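Local structure of methyl-coenzyme M reductase I beta subunit (Methanosarcina barkeri, 1E6Y) at residues A24-I35 with L210-F220; M36-A47 with K106-I117. The protein forms part of the nickel-dependent enzyme that cleaves methyl-coenzyme M with coenzyme B, releasing methane and the mixed heterodisulfide in the last step of methanogenesis. All blocks are in the same frame, centred on the assembly; numbering follows the deposited sequence.

Contact 1 of 2, residues A24-I35 with L210-F220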
loop_
_atom_site.group_PDB
_atom_site.type_symbol
_atom_site.label_atom_id
_atom_site.label_comp_id
_atom_site.label_asym_id
_atom_site.label_seq_id
_atom_site.Cartn_x
_atom_site.Cartn_y
_atom_site.Cartn_z
ATOM N N ALA E 24 15.489 -28.286 15.156
ATOM C CA ALA E 24 14.803 -26.998 15.233
ATOM C C ALA E 24 15.725 -25.875 14.771
ATOM O O ALA E 24 16.895 -25.829 15.154
ATOM C CB ALA E 24 14.341 -26.736 16.655
ATOM N N PRO E 25 15.208 -24.950 13.942
ATOM C CA PRO E 25 15.953 -23.742 13.566
ATOM C C PRO E 25 16.521 -22.995 14.773
ATOM O O PRO E 25 17.612 -22.427 14.709
ATOM C CB PRO E 25 14.911 -22.912 12.819
ATOM C CG PRO E 25 14.023 -23.944 12.198
ATOM C CD PRO E 25 13.907 -25.017 13.252
ATOM N N THR E 26 15.821 -23.105 15.897
ATOM C CA THR E 26 16.193 -22.418 17.128
ATOM C C THR E 26 17.307 -23.129 17.911
ATOM O O THR E 26 17.839 -22.576 18.875
ATOM C CB THR E 26 14.966 -22.254 18.045
ATOM O OG1 THR E 26 14.274 -23.506 18.138
ATOM C CG2 THR E 26 14.019 -21.195 17.486
ATOM N N ARG E 27 17.661 -24.344 17.492
ATOM C CA ARG E 27 18.701 -25.118 18.171
ATOM C C ARG E 27 19.807 -25.576 17.237
ATOM O O ARG E 27 20.938 -25.821 17.682
ATOM C CB ARG E 27 18.100 -26.379 18.828
ATOM C CG ARG E 27 17.096 -26.057 19.910
ATOM C CD ARG E 27 16.614 -27.300 20.681
ATOM N NE ARG E 27 15.436 -26.911 21.454
ATOM C CZ ARG E 27 14.173 -27.044 20.990
ATOM N NH1 ARG E 27 13.178 -26.617 21.740
ATOM N NH2 ARG E 27 14.034 -27.593 19.796
ATOM N N ASN E 28 19.479 -25.783 15.965
ATOM C CA ASN E 28 20.416 -26.407 15.033
ATOM C C ASN E 28 21.429 -25.411 14.478
ATOM O O ASN E 28 21.067 -24.469 13.773
ATOM C CB ASN E 28 19.657 -27.076 13.882
ATOM C CG ASN E 28 20.542 -27.986 13.049
ATOM O OD1 ASN E 28 21.203 -27.542 12.110
ATOM N ND2 ASN E 28 20.569 -29.266 13.401
ATOM N N ALA E 29 22.706 -25.668 14.749
ATOM C CA ALA E 29 23.787 -24.780 14.331
ATOM C C ALA E 29 23.924 -24.683 12.812
ATOM O O ALA E 29 24.162 -23.600 12.280
ATOM C CB ALA E 29 25.108 -25.233 14.952
ATOM N N ALA E 30 23.746 -25.806 12.116
ATOM C CA ALA E 30 23.839 -25.832 10.654
ATOM C C ALA E 30 22.742 -24.998 9.992
ATOM O O ALA E 30 23.012 -24.219 9.077
ATOM C CB ALA E 30 23.785 -27.270 10.144
ATOM N N ILE E 31 21.510 -25.150 10.469
ATOM C CA ILE E 31 20.394 -24.355 9.964
ATOM C C ILE E 31 20.591 -22.868 10.257
ATOM O O ILE E 31 20.382 -22.027 9.382
ATOM C CB ILE E 31 19.052 -24.836 10.563
ATOM C CG1 ILE E 31 18.731 -26.241 10.043
ATOM C CG2 ILE E 31 17.926 -23.862 10.200
ATOM C CD1 ILE E 31 17.456 -26.826 10.592
ATOM N N GLN E 32 21.071 -22.553 11.457
ATOM C CA GLN E 32 21.344 -21.167 11.825
ATOM C C GLN E 32 22.451 -20.563 10.962
ATOM O O GLN E 32 22.382 -19.393 10.589
ATOM C CB GLN E 32 21.711 -21.076 13.311
ATOM C CG GLN E 32 20.524 -21.316 14.237
ATOM C CD GLN E 32 20.892 -21.319 15.710
ATOM O OE1 GLN E 32 22.031 -21.056 16.083
ATOM N NE2 GLN E 32 19.911 -21.609 16.558
ATOM N N SER E 33 23.406 -21.396 10.555
ATOM C CA SER E 33 24.477 -20.972 9.657
ATOM C C SER E 33 23.934 -20.678 8.263
ATOM O O SER E 33 24.299 -19.679 7.647
ATOM C CB SER E 33 25.566 -22.049 9.581
ATOM O OG SER E 33 26.542 -21.731 8.601
ATOM N N ILE E 34 23.026 -21.529 7.791
ATOM C CA ILE E 34 22.353 -21.307 6.513
ATOM C C ILE E 34 21.525 -20.019 6.532
ATOM O O ILE E 34 21.592 -19.223 5.599
ATOM C CB ILE E 34 21.449 -22.516 6.140
ATOM C CG1 ILE E 34 22.323 -23.703 5.722
ATOM C CG2 ILE E 34 20.502 -22.153 5.002
ATOM C CD1 ILE E 34 21.567 -25.007 5.600
ATOM N N ILE E 35 20.810 -19.784 7.630
ATOM C CA ILE E 35 20.015 -18.569 7.791
ATOM C C ILE E 35 20.903 -17.326 7.848
ATOM O O ILE E 35 20.666 -16.355 7.130
ATOM C CB ILE E 35 19.143 -18.644 9.066
ATOM C CG1 ILE E 35 18.067 -19.720 8.889
ATOM C CG2 ILE E 35 18.487 -17.293 9.356
ATOM C CD1 ILE E 35 17.415 -20.148 10.192
ATOM N N LEU E 210 16.413 -27.803 1.316
ATOM C CA LEU E 210 16.745 -26.407 1.590
ATOM C C LEU E 210 15.484 -25.568 1.788
ATOM O O LEU E 210 15.414 -24.746 2.706
ATOM C CB LEU E 210 17.588 -25.823 0.450
ATOM C CG LEU E 210 18.064 -24.377 0.635
ATOM C CD1 LEU E 210 18.830 -24.235 1.943
ATOM C CD2 LEU E 210 18.936 -23.974 -0.536
ATOM N N SER E 211 14.480 -25.809 0.948
ATOM C CA SER E 211 13.199 -25.118 1.059
ATOM C C SER E 211 12.516 -25.409 2.395
ATOM O O SER E 211 11.968 -24.507 3.024
ATOM C CB SER E 211 12.280 -25.522 -0.095
ATOM O OG SER E 211 10.996 -24.944 0.053
ATOM N N SER E 212 12.591 -26.661 2.840
ATOM C CA SER E 212 12.025 -27.062 4.125
ATOM C C SER E 212 12.698 -26.319 5.277
ATOM O O SER E 212 12.036 -25.879 6.216
ATOM C CB SER E 212 12.184 -28.571 4.321
ATOM O OG SER E 212 11.460 -29.291 3.338
ATOM N N ILE E 213 14.016 -26.169 5.183
ATOM C CA ILE E 213 14.786 -25.439 6.183
ATOM C C ILE E 213 14.334 -23.982 6.252
ATOM O O ILE E 213 14.042 -23.472 7.333
ATOM C CB ILE E 213 16.298 -25.523 5.870
ATOM C CG1 ILE E 213 16.795 -26.947 6.143
ATOM C CG2 ILE E 213 17.081 -24.505 6.702
ATOM C CD1 ILE E 213 18.151 -27.251 5.558
ATOM N N TYR E 214 14.158 -23.359 5.089
ATOM C CA TYR E 214 13.695 -21.975 5.029
ATOM C C TYR E 214 12.249 -21.853 5.509
ATOM O O TYR E 214 11.931 -20.987 6.324
ATOM C CB TYR E 214 13.805 -21.430 3.601
ATOM C CG TYR E 214 15.216 -21.104 3.151
ATOM C CD1 TYR E 214 15.625 -21.380 1.847
ATOM C CD2 TYR E 214 16.109 -20.435 3.996
ATOM C CE1 TYR E 214 16.881 -20.991 1.388
ATOM C CE2 TYR E 214 17.370 -20.047 3.546
ATOM C CZ TYR E 214 17.746 -20.327 2.240
ATOM O OH TYR E 214 18.980 -19.937 1.777
ATOM N N GLU E 215 11.386 -22.733 5.009
ATOM C CA GLU E 215 9.965 -22.703 5.349
ATOM C C GLU E 215 9.724 -22.911 6.837
ATOM O O GLU E 215 8.996 -22.141 7.461
ATOM C CB GLU E 215 9.204 -23.765 4.553
ATOM C CG GLU E 215 8.823 -23.324 3.145
ATOM C CD GLU E 215 7.759 -22.241 3.145
ATOM O OE1 GLU E 215 8.117 -21.047 3.210
ATOM O OE2 GLU E 215 6.563 -22.586 3.073
ATOM N N GLN E 216 10.362 -23.925 7.411
ATOM C CA GLN E 216 10.182 -24.209 8.830
ATOM C C GLN E 216 10.849 -23.174 9.726
ATOM O O GLN E 216 10.338 -22.867 10.801
ATOM C CB GLN E 216 10.686 -25.615 9.174
ATOM C CG GLN E 216 9.850 -26.740 8.553
ATOM C CD GLN E 216 8.355 -26.592 8.806
ATOM O OE1 GLN E 216 7.932 -26.085 9.848
ATOM N NE2 GLN E 216 7.549 -27.039 7.850
ATOM N N SER E 217 11.935 -22.572 9.250
ATOM C CA SER E 217 12.522 -21.424 9.939
ATOM C C SER E 217 11.531 -20.264 9.958
ATOM O O SER E 217 11.396 -19.568 10.966
ATOM C CB SER E 217 13.821 -20.992 9.259
ATOM O OG SER E 217 14.830 -21.971 9.429
ATOM N N GLY E 218 10.773 -20.131 8.871
ATOM C CA GLY E 218 9.690 -19.165 8.818
ATOM C C GLY E 218 8.562 -19.496 9.780
ATOM O O GLY E 218 8.158 -18.643 10.569
ATOM N N ILE E 219 8.082 -20.740 9.751
ATOM C CA ILE E 219 7.020 -21.177 10.661
ATOM C C ILE E 219 7.421 -20.956 12.122
ATOM O O ILE E 219 6.620 -20.472 12.921
ATOM C CB ILE E 219 6.669 -22.674 10.451
ATOM C CG1 ILE E 219 6.252 -22.922 8.996
ATOM C CG2 ILE E 219 5.549 -23.093 11.399
ATOM C CD1 ILE E 219 5.067 -22.085 8.531
ATOM N N PHE E 220 8.689 -21.197 12.435
ATOM C CA PHE E 220 9.197 -20.955 13.779
ATOM C C PHE E 220 9.181 -19.466 14.127
ATOM O O PHE E 220 8.770 -19.085 15.223
ATOM C CB PHE E 220 10.613 -21.516 13.930
ATOM C CG PHE E 220 10.650 -22.947 14.396
ATOM C CD1 PHE E 220 10.203 -23.974 13.572
ATOM C CD2 PHE E 220 11.113 -23.264 15.670
ATOM C CE1 PHE E 220 10.213 -25.297 14.009
ATOM C CE2 PHE E 220 11.128 -24.583 16.116
ATOM C CZ PHE E 220 10.678 -25.601 15.286
#
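Pro25 lays its ring against Phe220: CD sits over the centre of one face in a CH-pi contact, 3.7 Å from the centroid, and the two side chains cross at about a right angle. A proline fits here because its CD, attached to the backbone nitrogen, is a polarised methylene well matched to an aromatic face. Ala24 CB and Thr26 OG1 approach the same ring obliquely. One turn earlier in the helix, Ser217 OG lies 3.3 Å from Ile35 CD1 and is small enough to admit both Ile35 and the Pro25 ring. Its hydroxyl is turned back on its own helix, giving its proton to Ile213 O at 2.7 Å; that carbonyl also takes the Ser217 N-H from the opposite face of its plane. In Ile31, with CG1 beside the backbone N (chi1 -67°), CG2 stands anti to that N and meets Ile213 CG2 at 3.7 Å, while Ile34 CG2 touches both Tyr214 CE2 and Leu210 CD1. Behind this layer, Asn28 OD1 caps helix 29-40 by accepting from Ile31 N, and Gln32 NE2 donates to Pro25 O. The Tyr214 hydroxyl bonds to Thr38. The two perpendicular helix segments thus join through apolar packing, with the Ser217 hydroxyl held within its own segment.

Contact 2 of 2, residues M36-A47 with K106-I117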
loop_
_atom_site.group_PDB
_atom_site.type_symbol
_atom_site.label_atom_id
_atom_site.label_comp_id
_atom_site.label_asym_id
_atom_site.label_seq_id
_atom_site.Cartn_x
_atom_site.Cartn_y
_atom_site.Cartn_z
ATOM N N MET E 36 21.964 -17.389 8.646
ATOM C CA MET E 36 22.913 -16.281 8.753
ATOM C C MET E 36 23.562 -15.941 7.410
ATOM O O MET E 36 23.652 -14.770 7.040
ATOM C CB MET E 36 23.997 -16.608 9.784
ATOM C CG MET E 36 25.113 -15.579 9.861
ATOM S SD MET E 36 24.547 -13.905 10.260
ATOM C CE MET E 36 24.200 -14.082 12.009
ATOM N N ASP E 37 24.003 -16.961 6.680
ATOM C CA ASP E 37 24.625 -16.750 5.377
ATOM C C ASP E 37 23.632 -16.205 4.358
ATOM O O ASP E 37 23.988 -15.381 3.517
ATOM C CB ASP E 37 25.241 -18.052 4.861
ATOM C CG ASP E 37 26.538 -18.408 5.571
ATOM O OD1 ASP E 37 27.009 -17.618 6.420
ATOM O OD2 ASP E 37 27.083 -19.497 5.290
ATOM N N THR E 38 22.382 -16.645 4.461
ATOM C CA THR E 38 21.313 -16.132 3.611
ATOM C C THR E 38 21.027 -14.668 3.936
ATOM O O THR E 38 20.871 -13.843 3.035
ATOM C CB THR E 38 20.024 -16.957 3.793
ATOM O OG1 THR E 38 20.287 -18.323 3.451
ATOM C CG2 THR E 38 18.911 -16.427 2.900
ATOM N N LYS E 39 21.023 -14.339 5.224
ATOM C CA LYS E 39 20.784 -12.968 5.656
ATOM C C LYS E 39 21.916 -12.027 5.244
ATOM O O LYS E 39 21.660 -10.919 4.775
ATOM C CB LYS E 39 20.596 -12.906 7.175
ATOM C CG LYS E 39 19.293 -13.525 7.669
ATOM C CD LYS E 39 19.207 -13.493 9.187
ATOM C CE LYS E 39 19.027 -12.076 9.709
ATOM N NZ LYS E 39 18.846 -12.055 11.188
ATOM N N ARG E 40 23.162 -12.478 5.383
ATOM C CA ARG E 40 24.292 -11.547 5.271
ATOM C C ARG E 40 24.879 -11.459 3.885
ATOM O O ARG E 40 25.820 -10.684 3.649
ATOM C CB ARG E 40 25.377 -11.975 6.279
ATOM C CG ARG E 40 26.198 -13.171 5.811
ATOM C CD ARG E 40 27.047 -13.714 6.958
ATOM N NE ARG E 40 27.888 -14.840 6.607
ATOM C CZ ARG E 40 29.178 -14.869 6.295
ATOM N NH1 ARG E 40 29.922 -13.763 6.276
ATOM N NH2 ARG E 40 29.778 -16.028 6.004
ATOM N N SER E 41 24.319 -12.195 2.929
ATOM C CA SER E 41 24.925 -12.285 1.596
ATOM C C SER E 41 24.070 -11.705 0.473
ATOM O O SER E 41 22.852 -11.879 0.450
ATOM C CB SER E 41 25.259 -13.737 1.262
ATOM O OG SER E 41 26.082 -14.318 2.256
ATOM N N VAL E 42 24.724 -11.022 -0.466
ATOM C CA VAL E 42 24.079 -10.578 -1.698
ATOM C C VAL E 42 24.962 -10.829 -2.917
ATOM O O VAL E 42 26.166 -11.044 -2.794
ATOM C CB VAL E 42 23.716 -9.063 -1.665
ATOM C CG1 VAL E 42 22.721 -8.784 -0.552
ATOM C CG2 VAL E 42 24.978 -8.207 -1.505
ATOM N N ALA E 43 24.335 -10.848 -4.088
ATOM C CA ALA E 43 25.041 -10.918 -5.360
ATOM C C ALA E 43 25.011 -9.546 -6.017
ATOM O O ALA E 43 24.021 -8.821 -5.915
ATOM C CB ALA E 43 24.378 -11.945 -6.269
ATOM N N VAL E 44 26.113 -9.181 -6.659
ATOM C CA VAL E 44 26.176 -7.939 -7.422
ATOM C C VAL E 44 26.568 -8.251 -8.859
ATOM O O VAL E 44 27.512 -9.000 -9.104
ATOM C CB VAL E 44 27.202 -6.949 -6.814
ATOM C CG1 VAL E 44 27.316 -5.703 -7.685
ATOM C CG2 VAL E 44 26.779 -6.565 -5.410
ATOM N N ASN E 45 25.793 -7.729 -9.801
ATOM C CA ASN E 45 26.043 -7.960 -11.215
ATOM C C ASN E 45 26.951 -6.860 -11.770
ATOM O O ASN E 45 26.484 -5.785 -12.148
ATOM C CB ASN E 45 24.712 -7.996 -11.975
ATOM C CG ASN E 45 24.867 -8.476 -13.405
ATOM O OD1 ASN E 45 25.976 -8.560 -13.932
ATOM N ND2 ASN E 45 23.745 -8.778 -14.049
ATOM N N LEU E 46 28.250 -7.138 -11.805
ATOM C CA LEU E 46 29.244 -6.175 -12.270
ATOM C C LEU E 46 29.088 -5.873 -13.754
ATOM O O LEU E 46 29.249 -4.728 -14.182
ATOM C CB LEU E 46 30.654 -6.702 -12.003
ATOM C CG LEU E 46 31.056 -6.909 -10.543
ATOM C CD1 LEU E 46 32.519 -7.322 -10.484
ATOM C CD2 LEU E 46 30.828 -5.630 -9.752
ATOM N N ALA E 47 28.800 -6.908 -14.539
ATOM C CA ALA E 47 28.513 -6.732 -15.959
ATOM C C ALA E 47 27.300 -5.821 -16.143
ATOM O O ALA E 47 27.312 -4.923 -16.986
ATOM C CB ALA E 47 28.268 -8.086 -16.620
ATOM N N LYS E 106 32.097 -11.241 -13.899
ATOM C CA LYS E 106 30.807 -10.673 -14.270
ATOM C C LYS E 106 29.915 -10.396 -13.063
ATOM O O LYS E 106 28.997 -9.582 -13.143
ATOM C CB LYS E 106 30.085 -11.592 -15.255
ATOM C CG LYS E 106 30.622 -11.503 -16.669
ATOM C CD LYS E 106 29.900 -12.469 -17.589
ATOM C CE LYS E 106 30.228 -12.191 -19.047
ATOM N NZ LYS E 106 29.728 -10.849 -19.478
ATOM N N SER E 107 30.227 -11.025 -11.931
ATOM C CA SER E 107 29.468 -10.798 -10.705
ATOM C C SER E 107 30.292 -11.058 -9.447
ATOM O O SER E 107 31.373 -11.644 -9.514
ATOM C CB SER E 107 28.211 -11.673 -10.691
ATOM O OG SER E 107 28.540 -13.047 -10.620
ATOM N N LEU E 108 29.801 -10.558 -8.314
ATOM C CA LEU E 108 30.447 -10.766 -7.020
ATOM C C LEU E 108 29.488 -11.421 -6.034
ATOM O O LEU E 108 28.291 -11.136 -6.041
ATOM C CB LEU E 108 30.914 -9.433 -6.420
ATOM C CG LEU E 108 31.965 -8.590 -7.140
ATOM C CD1 LEU E 108 32.164 -7.286 -6.377
ATOM C CD2 LEU E 108 33.278 -9.356 -7.251
ATOM N N LEU E 109 30.028 -12.281 -5.178
ATOM C CA LEU E 109 29.371 -12.648 -3.930
ATOM C C LEU E 109 29.889 -11.719 -2.839
ATOM O O LEU E 109 31.099 -11.606 -2.638
ATOM C CB LEU E 109 29.690 -14.102 -3.561
ATOM C CG LEU E 109 29.269 -14.597 -2.171
ATOM C CD1 LEU E 109 27.750 -14.621 -2.048
ATOM C CD2 LEU E 109 29.845 -15.985 -1.931
ATOM N N ILE E 110 28.982 -10.983 -2.205
ATOM C CA ILE E 110 29.352 -10.144 -1.071
ATOM C C ILE E 110 28.676 -10.660 0.185
ATOM O O ILE E 110 27.456 -10.562 0.330
ATOM C CB ILE E 110 28.944 -8.667 -1.286
ATOM C CG1 ILE E 110 29.548 -8.134 -2.588
ATOM C CG2 ILE E 110 29.417 -7.815 -0.103
ATOM C CD1 ILE E 110 29.176 -6.703 -2.886
ATOM N N GLN E 111 29.463 -11.285 1.053
ATOM C CA GLN E 111 28.972 -11.736 2.346
ATOM C C GLN E 111 29.465 -10.789 3.429
ATOM O O GLN E 111 30.671 -10.683 3.671
ATOM C CB GLN E 111 29.453 -13.160 2.636
ATOM C CG GLN E 111 29.215 -14.126 1.490
ATOM C CD GLN E 111 29.384 -15.570 1.900
ATOM O OE1 GLN E 111 30.500 -16.081 1.967
ATOM N NE2 GLN E 111 28.270 -16.243 2.167
ATOM N N SER E 112 28.539 -10.015 3.987
ATOM C CA SER E 112 28.839 -9.145 5.118
ATOM C C SER E 112 29.279 -9.996 6.303
ATOM O O SER E 112 28.857 -11.147 6.439
ATOM C CB SER E 112 27.599 -8.333 5.505
ATOM O OG SER E 112 27.402 -7.247 4.619
ATOM N N PRO E 113 30.119 -9.436 7.187
ATOM C CA PRO E 113 30.410 -10.106 8.458
ATOM C C PRO E 113 29.144 -10.284 9.293
ATOM O O PRO E 113 28.226 -9.467 9.212
ATOM C CB PRO E 113 31.404 -9.165 9.135
ATOM C CG PRO E 113 31.081 -7.818 8.562
ATOM C CD PRO E 113 30.710 -8.086 7.131
ATOM N N LYS E 114 29.103 -11.348 10.088
ATOM C CA LYS E 114 27.963 -11.627 10.960
ATOM C C LYS E 114 27.616 -10.449 11.861
ATOM O O LYS E 114 26.453 -10.247 12.202
ATOM C CB LYS E 114 28.236 -12.866 11.820
ATOM C CG LYS E 114 27.980 -14.168 11.093
ATOM C CD LYS E 114 28.473 -15.374 11.872
ATOM C CE LYS E 114 28.091 -16.659 11.143
ATOM N NZ LYS E 114 28.817 -17.868 11.629
ATOM N N SER E 115 28.619 -9.640 12.186
ATOM C CA SER E 115 28.427 -8.476 13.042
ATOM C C SER E 115 27.384 -7.489 12.510
ATOM O O SER E 115 26.688 -6.846 13.298
ATOM C CB SER E 115 29.761 -7.751 13.263
ATOM O OG SER E 115 30.324 -7.320 12.036
ATOM N N ARG E 116 27.268 -7.367 11.187
ATOM C CA ARG E 116 26.268 -6.454 10.615
ATOM C C ARG E 116 24.854 -6.997 10.811
ATOM O O ARG E 116 23.933 -6.212 11.043
ATOM C CB ARG E 116 26.543 -6.173 9.143
ATOM C CG ARG E 116 27.872 -5.465 8.895
ATOM C CD ARG E 116 27.990 -4.978 7.463
ATOM N NE ARG E 116 29.232 -4.249 7.193
ATOM C CZ ARG E 116 29.462 -2.981 7.553
ATOM N NH1 ARG E 116 30.649 -2.462 7.220
ATOM N NH2 ARG E 116 28.591 -2.254 8.214
ATOM N N ILE E 117 24.708 -8.318 10.800
ATOM C CA ILE E 117 23.425 -8.954 11.061
ATOM C C ILE E 117 23.112 -8.932 12.560
ATOM O O ILE E 117 21.976 -8.667 12.962
ATOM C CB ILE E 117 23.427 -10.412 10.535
ATOM C CG1 ILE E 117 23.531 -10.407 9.006
ATOM C CG2 ILE E 117 22.177 -11.157 10.994
ATOM C CD1 ILE E 117 22.460 -9.571 8.307
HETATM O O HOH W 1 28.400 -18.888 2.970
HETATM O O HOH W 2 27.418 -18.924 9.057
HETATM O O HOH W 3 19.409 -9.386 12.101
#
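Strands 41-45 and 107-111 pair antiparallel in the middle of a four-stranded sheet, and Arg40, at the junction of helix and strand, bonds to Ser112 through both its carbonyl, which accepts from Ser112 N, and its NH1. Val42 with Ile110 and Val44 with Leu108 are hydrogen-bonded pairs; on their face of the sheet, beta-branched and leucine side chains pack closely. Val44 CG2 meets Ile110 CD1 at a tight 3.5 Å, and Leu46 CD1 rests on Leu108 CG. Helix 78-89 packs against Leu108 and Ile110, while helix 405-416 lies on the face bearing Ser41, Ala43 and Leu109. At the far end, Ala47 N and, weakly, Leu46 N donate to Lys106 O, and Lys106 with Ser107 forms a classic beta bulge opposite Val102.

Arginine suits its place because one flat group can serve several acceptors. With Arg40 CG between the backbone N and carbonyl carbon (chi1 78°) and the chain extended, Arg40 NH1 donates to Ser112 O at 2.8 Å from above the carbonyl plane and also bonds Asp96 O. Arg40 NE and NH2 grip Asp37 OD1 side-on, a salt bridge that probably tempers both buried charges. Gln111 CB lies over one guanidinium face, offset toward the rim.

The helix side is wetter. Met36, bent at chi2 and chi3, lays CG against the aliphatic chain of exposed Lys114 and slides its sulfur past Ile117, SD to CB 3.7 Å. Lys39 runs its CE over Ile117 CG2 before bonding Gly120 O of the second subunit. One water donates to Asp37 OD1 and takes a weak bond from Lys114 NZ; another probably joins Lys39 NZ to Ile117 O. A third joins Asp37 OD2, weakly, to Gln111 NE2, which also donates to Ser41 OG at 2.9 Å, the hydroxyl that itself donates to Asp37 O.

Helix 29-40 unites the two contacts, whose centres are 19 Å apart: its first part packs on helix 204-221 in contact 1, and its last residues lead into strand 41-45 in contact 2. Contact 2 is closed by residues 106-117, long before the chain returns at 210-220 to complete contact 1. Both segments of contact 2 belong to the N-terminal domain of the beta-subunit family, whereas contact 1 joins that domain to the C-terminal one. The two meet directly where Tyr214 OH and Thr38 OG1 lie 2.7 Å apart, probably hydrogen-bonded. Both also touch the second copy of this subunit, so one helix connects sheet, helical core and subunit interface, away from the coenzyme sites.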